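Local structure of HTH-type transcriptional regulator mcbR (4P9F) at residues Arg81-Tyr84 / Glu85-Met89; Thr99-Asp102 / Leu103-Gln107; Lys119-Met122 / Glu123-Ile126. The protein represses McbA by binding its promoter, so preventing colanic acid overproduction and a mucoid phenotype, and is important in biofilm formation. All blocks are in the same frame, centred on the assembly; numbering follows the deposited sequence.

Contact 1. Residues Arg81-Tyr84 / Glu85-Met89; sequences RIRY and ELELM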
ATOM      1  N   ARG A  81       9.610   6.596  -4.644  1.00 23.16           N
ATOM      2  CA  ARG A  81      10.471   6.202  -3.537  1.00 26.81           C
ATOM      3  C   ARG A  81       9.889   4.996  -2.808  1.00 30.30           C
ATOM      4  O   ARG A  81      10.615   4.060  -2.467  1.00 30.71           O
ATOM      5  CB  ARG A  81      10.677   7.366  -2.568  1.00 30.68           C
ATOM      6  CG  ARG A  81      11.445   8.513  -3.188  1.00 51.78           C
ATOM      7  CD  ARG A  81      11.496   9.720  -2.278  1.00 58.19           C
ATOM      8  NE  ARG A  81      12.359   9.490  -1.135  1.00 65.39           N
ATOM      9  CZ  ARG A  81      12.766  10.449  -0.316  1.00 70.42           C
ATOM     10  NH1 ARG A  81      12.373  11.699  -0.518  1.00 73.86           N
ATOM     11  NH2 ARG A  81      13.561  10.156   0.703  1.00 70.24           N
ATOM     12  N   ILE A  82       8.578   5.002  -2.599  1.00 23.15           N
ATOM     13  CA  ILE A  82       7.922   3.883  -1.941  1.00 21.14           C
ATOM     14  C   ILE A  82       7.990   2.627  -2.807  1.00 26.93           C
ATOM     15  O   ILE A  82       8.403   1.564  -2.352  1.00 23.94           O
ATOM     16  CB  ILE A  82       6.441   4.186  -1.611  1.00 24.52           C
ATOM     17  CG1 ILE A  82       6.320   5.416  -0.698  1.00 21.58           C
ATOM     18  CG2 ILE A  82       5.793   2.968  -0.930  1.00 25.94           C
ATOM     19  CD1 ILE A  82       4.892   5.954  -0.562  1.00 26.82           C
ATOM     20  N   ARG A  83       7.602   2.741  -4.065  1.00 24.35           N
ATOM     21  CA  ARG A  83       7.531   1.551  -4.894  1.00 25.09           C
ATOM     22  C   ARG A  83       8.917   1.025  -5.246  1.00 24.21           C
ATOM     23  O   ARG A  83       9.078  -0.151  -5.554  1.00 27.96           O
ATOM     24  CB  ARG A  83       6.743   1.840  -6.152  1.00 26.17           C
ATOM     25  CG  ARG A  83       7.486   2.694  -7.151  1.00 33.86           C
ATOM     26  CD  ARG A  83       6.547   3.017  -8.290  1.00 41.85           C
ATOM     27  NE  ARG A  83       7.197   3.750  -9.375  1.00 41.07           N
ATOM     28  CZ  ARG A  83       7.676   3.192 -10.479  1.00 38.49           C
ATOM     29  NH1 ARG A  83       7.585   1.873 -10.666  1.00 31.87           N
ATOM     30  NH2 ARG A  83       8.224   3.963 -11.404  1.00 33.08           N
ATOM     31  N   TYR A  84       9.906   1.899  -5.215  1.00 26.14           N
ATOM     32  CA  TYR A  84      11.280   1.467  -5.421  1.00 30.59           C
ATOM     33  C   TYR A  84      11.611   0.324  -4.468  1.00 35.45           C
ATOM     34  O   TYR A  84      11.980  -0.759  -4.913  1.00 28.85           O
ATOM     35  CB  TYR A  84      12.244   2.630  -5.218  1.00 34.21           C
ATOM     36  CG  TYR A  84      13.706   2.276  -5.398  1.00 37.40           C
ATOM     37  CD1 TYR A  84      14.303   2.278  -6.658  1.00 42.81           C
ATOM     38  CD2 TYR A  84      14.488   1.945  -4.304  1.00 41.56           C
ATOM     39  CE1 TYR A  84      15.662   1.958  -6.809  1.00 47.66           C
ATOM     40  CE2 TYR A  84      15.834   1.631  -4.442  1.00 52.08           C
ATOM     41  CZ  TYR A  84      16.418   1.641  -5.693  1.00 52.41           C
ATOM     42  OH  TYR A  84      17.753   1.319  -5.804  1.00 49.07           O
ATOM     43  N   GLU A  85      11.415   0.542  -3.168  1.00 33.51           N
ATOM     44  CA  GLU A  85      11.696  -0.503  -2.186  1.00 29.44           C
ATOM     45  C   GLU A  85      10.826  -1.729  -2.367  1.00 25.96           C
ATOM     46  O   GLU A  85      11.318  -2.850  -2.266  1.00 27.45           O
ATOM     47  CB  GLU A  85      11.546   0.021  -0.756  1.00 34.70           C
ATOM     48  CG  GLU A  85      12.453   1.182  -0.451  1.00 45.75           C
ATOM     49  CD  GLU A  85      13.931   0.810  -0.517  1.00 57.80           C
ATOM     50  OE1 GLU A  85      14.271  -0.372  -0.286  1.00 59.85           O
ATOM     51  OE2 GLU A  85      14.754   1.709  -0.787  1.00 66.07           O
ATOM     52  N   LEU A  86       9.537  -1.525  -2.637  1.00 21.51           N
ATOM     53  CA  LEU A  86       8.615  -2.654  -2.711  1.00 22.25           C
ATOM     54  C   LEU A  86       8.866  -3.531  -3.928  1.00 23.61           C
ATOM     55  O   LEU A  86       8.823  -4.760  -3.829  1.00 22.87           O
ATOM     56  CB  LEU A  86       7.170  -2.158  -2.731  1.00 21.39           C
ATOM     57  CG  LEU A  86       6.752  -1.380  -1.472  1.00 26.14           C
ATOM     58  CD1 LEU A  86       5.254  -1.003  -1.475  1.00 25.91           C
ATOM     59  CD2 LEU A  86       7.132  -2.143  -0.187  1.00 25.76           C
ATOM     60  N   GLU A  87       9.129  -2.907  -5.075  1.00 24.07           N
ATOM     61  CA  GLU A  87       9.322  -3.658  -6.309  1.00 21.85           C
ATOM     62  C   GLU A  87      10.666  -4.417  -6.308  1.00 27.44           C
ATOM     63  O   GLU A  87      10.743  -5.545  -6.784  1.00 25.49           O
ATOM     64  CB  GLU A  87       9.214  -2.717  -7.522  1.00 23.15           C
ATOM     65  CG  GLU A  87       7.775  -2.156  -7.709  1.00 21.92           C
ATOM     66  CD  GLU A  87       7.574  -1.417  -9.035  1.00 30.29           C
ATOM     67  OE1 GLU A  87       8.004  -1.922 -10.092  1.00 31.76           O
ATOM     68  OE2 GLU A  87       6.996  -0.328  -9.015  1.00 27.82           O
ATOM     69  N   LEU A  88      11.699  -3.808  -5.732  1.00 26.30           N
ATOM     70  CA  LEU A  88      12.982  -4.476  -5.592  1.00 27.74           C
ATOM     71  C   LEU A  88      12.860  -5.654  -4.623  1.00 33.77           C
ATOM     72  O   LEU A  88      13.491  -6.696  -4.807  1.00 31.69           O
ATOM     73  CB  LEU A  88      14.050  -3.494  -5.112  1.00 24.48           C
ATOM     74  CG  LEU A  88      14.469  -2.430  -6.140  1.00 34.77           C
ATOM     75  CD1 LEU A  88      15.661  -1.620  -5.642  1.00 29.91           C
ATOM     76  CD2 LEU A  88      14.771  -3.069  -7.468  1.00 35.93           C
HETATM   77  N   MSE A  89      12.049  -5.483  -3.587  1.00 31.32           N
HETATM   78  CA  MSE A  89      11.783  -6.575  -2.649  1.00 36.46           C
HETATM   79  C   MSE A  89      11.029  -7.701  -3.344  1.00 36.30           C
HETATM   80  O   MSE A  89      11.366  -8.883  -3.186  1.00 28.90           O
HETATM   81  CB  MSE A  89      10.967  -6.076  -1.443  1.00 32.09           C
HETATM   82  CG  MSE A  89      10.633  -7.154  -0.410  1.00 33.79           C
HETATM   83 SE   MSE A  89       9.311  -6.509   0.925  0.76 45.23          SE
HETATM   84  CE  MSE A  89       9.619  -4.596   0.754  1.00 78.48           C
TER
HETATM   85  O   HOH W   1      13.452   4.434  -1.953  1.00 40.68           O
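The ring of Tyr84 is covered on one face by the methyl CD1 of Leu88, a CH-pi contact in which CD1 lies 3.6 Å from the ring centroid. The methyl is displaced toward the phenolic rim, reaching CZ of Tyr84 at 3.3 Å. At the ring edge, near its plane, the carboxylate oxygen OE2 of Glu85 comes to 3.5 Å from CD2 of Tyr84. The Glu85 chain bends at chi2, and a water donates to both its OE2 and Arg81 O.

The other flat group, the guanidinium of Arg83, meets Glu87 at its edge. NH1 of Arg83 forms a salt bridge to OE2 of Glu87 at 2.8 Å; OE2 lies close to the guanidinium plane, while NH1 reaches it from the syn side, tilted out of the carboxylate plane. The two planes are 39° apart. The arginine CG sits between backbone N and carbonyl carbon (chi1 73°), and the chain is extended as far as NE, carrying CD past OE2; a final turn at chi4 (97°) sets the guanidinium. Glu87 is buried and its oxygens have further partners: Tyr137 and Arg133 hold OE1, while Trp153 also donates to OE2. If a leucine stood in place of Glu87, Arg83 NH1 and the nearby Arg133 would probably face each other without the carboxylate that now compensates both.

Elsewhere on the helix, CG2 of Ile82 and CD1 of Leu86 lie side by side at 4.0 Å, packing against helix 143-156. Separately, Glu85 touches Met89 of the second subunit. Ile82-Leu86, Arg83-Glu87 and Tyr84-Leu88 are i to i+4 pairs along one continuous helix, 73-95, which serves both the interior and the subunit interface of the all-helical FCD domain of a GntR regulator.

Contact 2. Residues Thr99-Asp102 / Leu103-Gln107; sequences TPQD and LAELQ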
ATOM      1  N   THR A  99       9.831 -20.662 -12.274  1.00 53.19           N
ATOM      2  CA  THR A  99       9.969 -21.957 -12.952  1.00 59.06           C
ATOM      3  C   THR A  99      10.395 -21.758 -14.406  1.00 55.70           C
ATOM      4  O   THR A  99      10.311 -20.635 -14.911  1.00 48.80           O
ATOM      5  CB  THR A  99       8.643 -22.750 -12.913  1.00 59.71           C
ATOM      6  OG1 THR A  99       7.664 -22.083 -13.720  1.00 57.49           O
ATOM      7  CG2 THR A  99       8.124 -22.848 -11.489  1.00 61.13           C
ATOM      8  N   PRO A 100      10.850 -22.836 -15.089  1.00 57.29           N
ATOM      9  CA  PRO A 100      11.078 -22.703 -16.534  1.00 54.18           C
ATOM     10  C   PRO A 100       9.825 -22.210 -17.256  1.00 55.89           C
ATOM     11  O   PRO A 100       9.920 -21.441 -18.216  1.00 53.22           O
ATOM     12  CB  PRO A 100      11.438 -24.134 -16.969  1.00 53.18           C
ATOM     13  CG  PRO A 100      12.091 -24.714 -15.773  1.00 55.13           C
ATOM     14  CD  PRO A 100      11.372 -24.119 -14.575  1.00 46.33           C
ATOM     15  N   GLN A 101       8.660 -22.645 -16.785  1.00 60.87           N
ATOM     16  CA  GLN A 101       7.394 -22.213 -17.360  1.00 60.33           C
ATOM     17  C   GLN A 101       7.156 -20.718 -17.132  1.00 53.03           C
ATOM     18  O   GLN A 101       6.704 -20.011 -18.033  1.00 56.56           O
ATOM     19  CB  GLN A 101       6.240 -23.038 -16.776  1.00 62.75           C
ATOM     20  CG  GLN A 101       4.882 -22.647 -17.307  1.00 67.84           C
ATOM     21  CD  GLN A 101       4.834 -22.639 -18.822  1.00 80.84           C
ATOM     22  OE1 GLN A 101       5.351 -23.547 -19.482  1.00 87.93           O
ATOM     23  NE2 GLN A 101       4.216 -21.606 -19.385  1.00 81.49           N
ATOM     24  N   ASP A 102       7.472 -20.239 -15.932  1.00 49.62           N
ATOM     25  CA  ASP A 102       7.364 -18.812 -15.624  1.00 49.67           C
ATOM     26  C   ASP A 102       8.238 -18.009 -16.586  1.00 47.84           C
ATOM     27  O   ASP A 102       7.796 -17.028 -17.188  1.00 43.45           O
ATOM     28  CB  ASP A 102       7.786 -18.525 -14.177  1.00 47.91           C
ATOM     29  CG  ASP A 102       6.794 -19.061 -13.149  1.00 56.39           C
ATOM     30  OD1 ASP A 102       5.574 -19.081 -13.434  1.00 56.60           O
ATOM     31  OD2 ASP A 102       7.244 -19.445 -12.043  1.00 51.97           O
ATOM     32  N   LEU A 103       9.488 -18.447 -16.722  1.00 49.26           N
ATOM     33  CA  LEU A 103      10.469 -17.770 -17.563  1.00 47.09           C
ATOM     34  C   LEU A 103      10.054 -17.778 -19.031  1.00 53.57           C
ATOM     35  O   LEU A 103      10.275 -16.798 -19.751  1.00 52.38           O
ATOM     36  CB  LEU A 103      11.847 -18.426 -17.394  1.00 48.92           C
ATOM     37  CG  LEU A 103      12.446 -18.280 -15.988  1.00 44.19           C
ATOM     38  CD1 LEU A 103      13.676 -19.175 -15.802  1.00 48.16           C
ATOM     39  CD2 LEU A 103      12.781 -16.819 -15.729  1.00 45.90           C
ATOM     40  N   ALA A 104       9.428 -18.872 -19.460  1.00 54.57           N
ATOM     41  CA  ALA A 104       8.940 -18.987 -20.830  1.00 57.65           C
ATOM     42  C   ALA A 104       7.870 -17.928 -21.109  1.00 49.62           C
ATOM     43  O   ALA A 104       7.919 -17.255 -22.142  1.00 49.04           O
ATOM     44  CB  ALA A 104       8.399 -20.393 -21.093  1.00 55.90           C
ATOM     45  N   GLU A 105       6.922 -17.774 -20.183  1.00 46.79           N
ATOM     46  CA  GLU A 105       5.873 -16.751 -20.292  1.00 48.95           C
ATOM     47  C   GLU A 105       6.407 -15.313 -20.176  1.00 47.73           C
ATOM     48  O   GLU A 105       5.855 -14.391 -20.782  1.00 46.09           O
ATOM     49  CB  GLU A 105       4.786 -16.976 -19.226  1.00 59.80           C
ATOM     50  CG  GLU A 105       4.002 -18.289 -19.386  1.00 68.51           C
ATOM     51  CD  GLU A 105       2.917 -18.478 -18.328  1.00 74.08           C
ATOM     52  OE1 GLU A 105       2.754 -17.593 -17.455  1.00 73.29           O
ATOM     53  OE2 GLU A 105       2.227 -19.522 -18.374  1.00 81.18           O
ATOM     54  N   LEU A 106       7.466 -15.114 -19.390  1.00 45.34           N
ATOM     55  CA  LEU A 106       8.082 -13.786 -19.307  1.00 38.13           C
ATOM     56  C   LEU A 106       8.734 -13.439 -20.644  1.00 38.54           C
ATOM     57  O   LEU A 106       8.622 -12.308 -21.130  1.00 39.67           O
ATOM     58  CB  LEU A 106       9.105 -13.719 -18.172  1.00 40.80           C
ATOM     59  CG  LEU A 106       8.530 -13.707 -16.755  1.00 40.70           C
ATOM     60  CD1 LEU A 106       9.628 -13.774 -15.705  1.00 38.16           C
ATOM     61  CD2 LEU A 106       7.677 -12.462 -16.543  1.00 36.99           C
ATOM     62  N   GLN A 107       9.363 -14.436 -21.264  1.00 39.04           N
ATOM     63  CA  GLN A 107       9.963 -14.254 -22.582  1.00 45.90           C
ATOM     64  C   GLN A 107       8.899 -13.869 -23.624  1.00 52.81           C
ATOM     65  O   GLN A 107       9.136 -13.001 -24.466  1.00 51.77           O
ATOM     66  CB  GLN A 107      10.691 -15.529 -23.009  1.00 50.83           C
ATOM     67  CG  GLN A 107      11.370 -15.434 -24.371  1.00 58.30           C
ATOM     68  CD  GLN A 107      12.478 -14.397 -24.407  1.00 67.82           C
ATOM     69  OE1 GLN A 107      13.339 -14.357 -23.529  1.00 69.07           O
ATOM     70  NE2 GLN A 107      12.462 -13.551 -25.433  1.00 74.04           N
TER
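Asp102, whose carbonyl accepts the N-H of Leu106 one turn on, has its carboxylate oxygen OD2 gripped by two groups: the backbone N of Thr99 at 2.9 Å, and Arg139 NE through a salt bridge. The reciprocal bond, from Asp102 N to OG1 of Thr99, is equally short at 2.9 Å, and together the two make a capping box at the start of helix 100-119. The negative carboxylate at this helix end would be expected to interact favourably with the helix dipole, while Arg139 ties it to the region following helix 122-138.

Behind the cap the backbone settles at once into regular turns. Thr99 O receives Leu103 N at 3.0 Å, and Pro100 O receives Ala104 N at 2.9 Å. Leu103 leans on Leu183 and Lys187 of helix 177-187, and Leu106, in the next turn and buried, reaches Phe132 and Ile136 of helix 122-138.

On the exposed flank, the chain of Gln101 bends at its second torsion (chi2 53°) and swings its amide over toward Glu105. NE2 donates to Glu105 OE2 at 3.1 Å; the oxygen lies near the amide plane, but NE2 meets it on the anti side and well out of the carboxylate plane, which is turned 71° against the amide.

Contact 3. Residues Lys119-Met122 / Glu123-Ile126; sequences KGDM and EQII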
ATOM      1  N   LYS A 119       5.314  -1.345 -33.421  1.00 55.85           N
ATOM      2  CA  LYS A 119       4.024  -0.930 -33.945  1.00 61.32           C
ATOM      3  C   LYS A 119       3.708   0.510 -33.542  1.00 62.34           C
ATOM      4  O   LYS A 119       2.829   1.144 -34.122  1.00 53.39           O
ATOM      5  CB  LYS A 119       2.927  -1.873 -33.436  1.00 65.95           C
ATOM      6  CG  LYS A 119       2.993  -3.285 -34.018  1.00 69.99           C
ATOM      7  CD  LYS A 119       2.075  -4.256 -33.272  1.00 66.48           C
ATOM      8  CE  LYS A 119       0.659  -3.741 -33.145  1.00 68.38           C
ATOM      9  NZ  LYS A 119      -0.173  -4.624 -32.270  1.00 68.74           N
ATOM     10  N   GLY A 120       4.422   1.023 -32.538  1.00 57.58           N
ATOM     11  CA  GLY A 120       4.177   2.370 -32.048  1.00 52.75           C
ATOM     12  C   GLY A 120       2.922   2.469 -31.190  1.00 54.12           C
ATOM     13  O   GLY A 120       2.302   3.533 -31.096  1.00 53.15           O
ATOM     14  N   ASP A 121       2.541   1.353 -30.574  1.00 49.54           N
ATOM     15  CA  ASP A 121       1.349   1.296 -29.731  1.00 46.16           C
ATOM     16  C   ASP A 121       1.670   1.645 -28.272  1.00 45.06           C
ATOM     17  O   ASP A 121       2.091   0.789 -27.488  1.00 43.98           O
ATOM     18  CB  ASP A 121       0.717  -0.094 -29.824  1.00 46.21           C
ATOM     19  CG  ASP A 121      -0.691  -0.133 -29.280  1.00 49.44           C
ATOM     20  OD1 ASP A 121      -1.050   0.741 -28.460  1.00 48.15           O
ATOM     21  OD2 ASP A 121      -1.449  -1.037 -29.687  1.00 60.87           O
HETATM   22  N   MSE A 122       1.464   2.902 -27.904  1.00 39.62           N
HETATM   23  CA  MSE A 122       1.946   3.364 -26.614  1.00 40.20           C
HETATM   24  C   MSE A 122       1.198   2.681 -25.482  1.00 41.58           C
HETATM   25  O   MSE A 122       1.794   2.334 -24.471  1.00 40.23           O
HETATM   26  CB  MSE A 122       1.824   4.879 -26.482  1.00 35.19           C
HETATM   27  CG  MSE A 122       2.230   5.382 -25.083  1.00 32.37           C
HETATM   28 SE   MSE A 122       4.111   5.083 -24.688  0.64 43.91          SE
HETATM   29  CE  MSE A 122       4.838   6.558 -25.713  1.00 35.62           C
ATOM     30  N   GLU A 123      -0.106   2.480 -25.650  1.00 40.30           N
ATOM     31  CA  GLU A 123      -0.899   1.855 -24.591  1.00 40.09           C
ATOM     32  C   GLU A 123      -0.442   0.417 -24.307  1.00 32.81           C
ATOM     33  O   GLU A 123      -0.316   0.010 -23.153  1.00 34.88           O
ATOM     34  CB  GLU A 123      -2.382   1.887 -24.943  1.00 39.16           C
ATOM     35  CG  GLU A 123      -3.234   1.272 -23.856  1.00 41.51           C
ATOM     36  CD  GLU A 123      -4.707   1.250 -24.224  1.00 55.51           C
ATOM     37  OE1 GLU A 123      -5.052   1.778 -25.301  1.00 63.35           O
ATOM     38  OE2 GLU A 123      -5.510   0.690 -23.449  1.00 60.43           O
ATOM     39  N   GLN A 124      -0.169  -0.326 -25.372  1.00 35.24           N
ATOM     40  CA  GLN A 124       0.311  -1.696 -25.275  1.00 34.17           C
ATOM     41  C   GLN A 124       1.711  -1.767 -24.672  1.00 33.39           C
ATOM     42  O   GLN A 124       2.007  -2.671 -23.899  1.00 39.94           O
ATOM     43  CB  GLN A 124       0.290  -2.338 -26.662  1.00 36.18           C
ATOM     44  CG  GLN A 124      -0.975  -3.117 -26.925  1.00 54.19           C
ATOM     45  CD  GLN A 124      -1.111  -4.318 -25.999  1.00 65.29           C
ATOM     46  OE1 GLN A 124      -1.708  -4.233 -24.913  1.00 60.91           O
ATOM     47  NE2 GLN A 124      -0.563  -5.454 -26.433  1.00 69.70           N
ATOM     48  N   ILE A 125       2.564  -0.805 -25.005  1.00 32.94           N
ATOM     49  CA  ILE A 125       3.876  -0.694 -24.369  1.00 34.16           C
ATOM     50  C   ILE A 125       3.730  -0.544 -22.849  1.00 38.15           C
ATOM     51  O   ILE A 125       4.385  -1.223 -22.049  1.00 36.37           O
ATOM     52  CB  ILE A 125       4.666   0.521 -24.901  1.00 37.53           C
ATOM     53  CG1 ILE A 125       5.035   0.330 -26.375  1.00 43.25           C
ATOM     54  CG2 ILE A 125       5.918   0.779 -24.035  1.00 29.22           C
ATOM     55  CD1 ILE A 125       5.733   1.518 -26.966  1.00 41.05           C
ATOM     56  N   ILE A 126       2.865   0.376 -22.457  1.00 32.36           N
ATOM     57  CA  ILE A 126       2.639   0.608 -21.046  1.00 33.06           C
ATOM     58  C   ILE A 126       2.040  -0.634 -20.389  1.00 32.75           C
ATOM     59  O   ILE A 126       2.525  -1.094 -19.355  1.00 30.76           O
ATOM     60  CB  ILE A 126       1.727   1.822 -20.850  1.00 39.38           C
ATOM     61  CG1 ILE A 126       2.467   3.081 -21.328  1.00 36.84           C
ATOM     62  CG2 ILE A 126       1.338   1.967 -19.396  1.00 35.47           C
ATOM     63  CD1 ILE A 126       1.626   4.346 -21.319  1.00 37.14           C
TER
HETATM   64  O   HOH W   2      -1.582   3.892 -27.516  1.00 56.93           O
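Met122, a selenomethionine in the crystal, and Ile126 form the tightly packed side of this helix start. With CG of Met122 opposite its backbone N across the CA-CB bond (chi1 176°), that carbon comes within 4.0 Å of CD1 of Ile126, one turn further on, while the bent end of the chain is packed by Tyr164, Ile167 and Pro169. Tyr164, on helix 161-166, also covers Ile126. Ile125 faces another way, onto Leu113 and Ala116 of helix 100-119, and its CG1 passes 3.2 Å from the carbonyl O of Asp121, the same oxygen that accepts Ile125 N at 3.0 Å.

The polar side is looser. Asp121 is the N-cap, yet its capping bond is weak: OD1 stands 3.4 Å from Gln124 N, although the approach is nearly straight at 167°. A water fills in beside it, accepting from Glu123 N at 2.8 Å, so that this amide is satisfied by the water, which links it weakly to Asp121 OD1. The aspartate is flanked by the aliphatic part of Gln124, with OD2 3.5 Å from CG of Gln124. Glu123 is exposed, but it touches Tyr164 and Ile20, just after helix 6-19 in the GntR-family N-terminal region.

Just before the cap, Gly120 takes a positive phi as the C-prime residue of a Schellman motif, in which Asp121 N bonds to Ala116 O and Gly120 N to Gln117 O. Here a Schellman motif followed at once by an N-cap makes the tight turn between helices 100-119 and 122-138, an alpha-alpha hairpin of the FCD domain.

In the fold
Along the chain the contacts follow in series through three successive helices of the FCD domain: contact 1 within helix 73-95, contact 2 at the start of helix 100-119, and contact 3 at the turn from that helix into helix 122-138. Their centres lie 22 to 25 Å apart and none touches another; the nearest atoms of contacts 1 and 3 are about 10 Å apart. Contacts 2 and 3 thus mark the two ends of helix 100-119, while contacts 1 and 3 fall on opposite sides of the chain's centre. Contact 1 reaches the second subunit, contact 3 touches the N-terminal GntR-family region through Ile20, and contact 2 sits on the surface of the helical bundle.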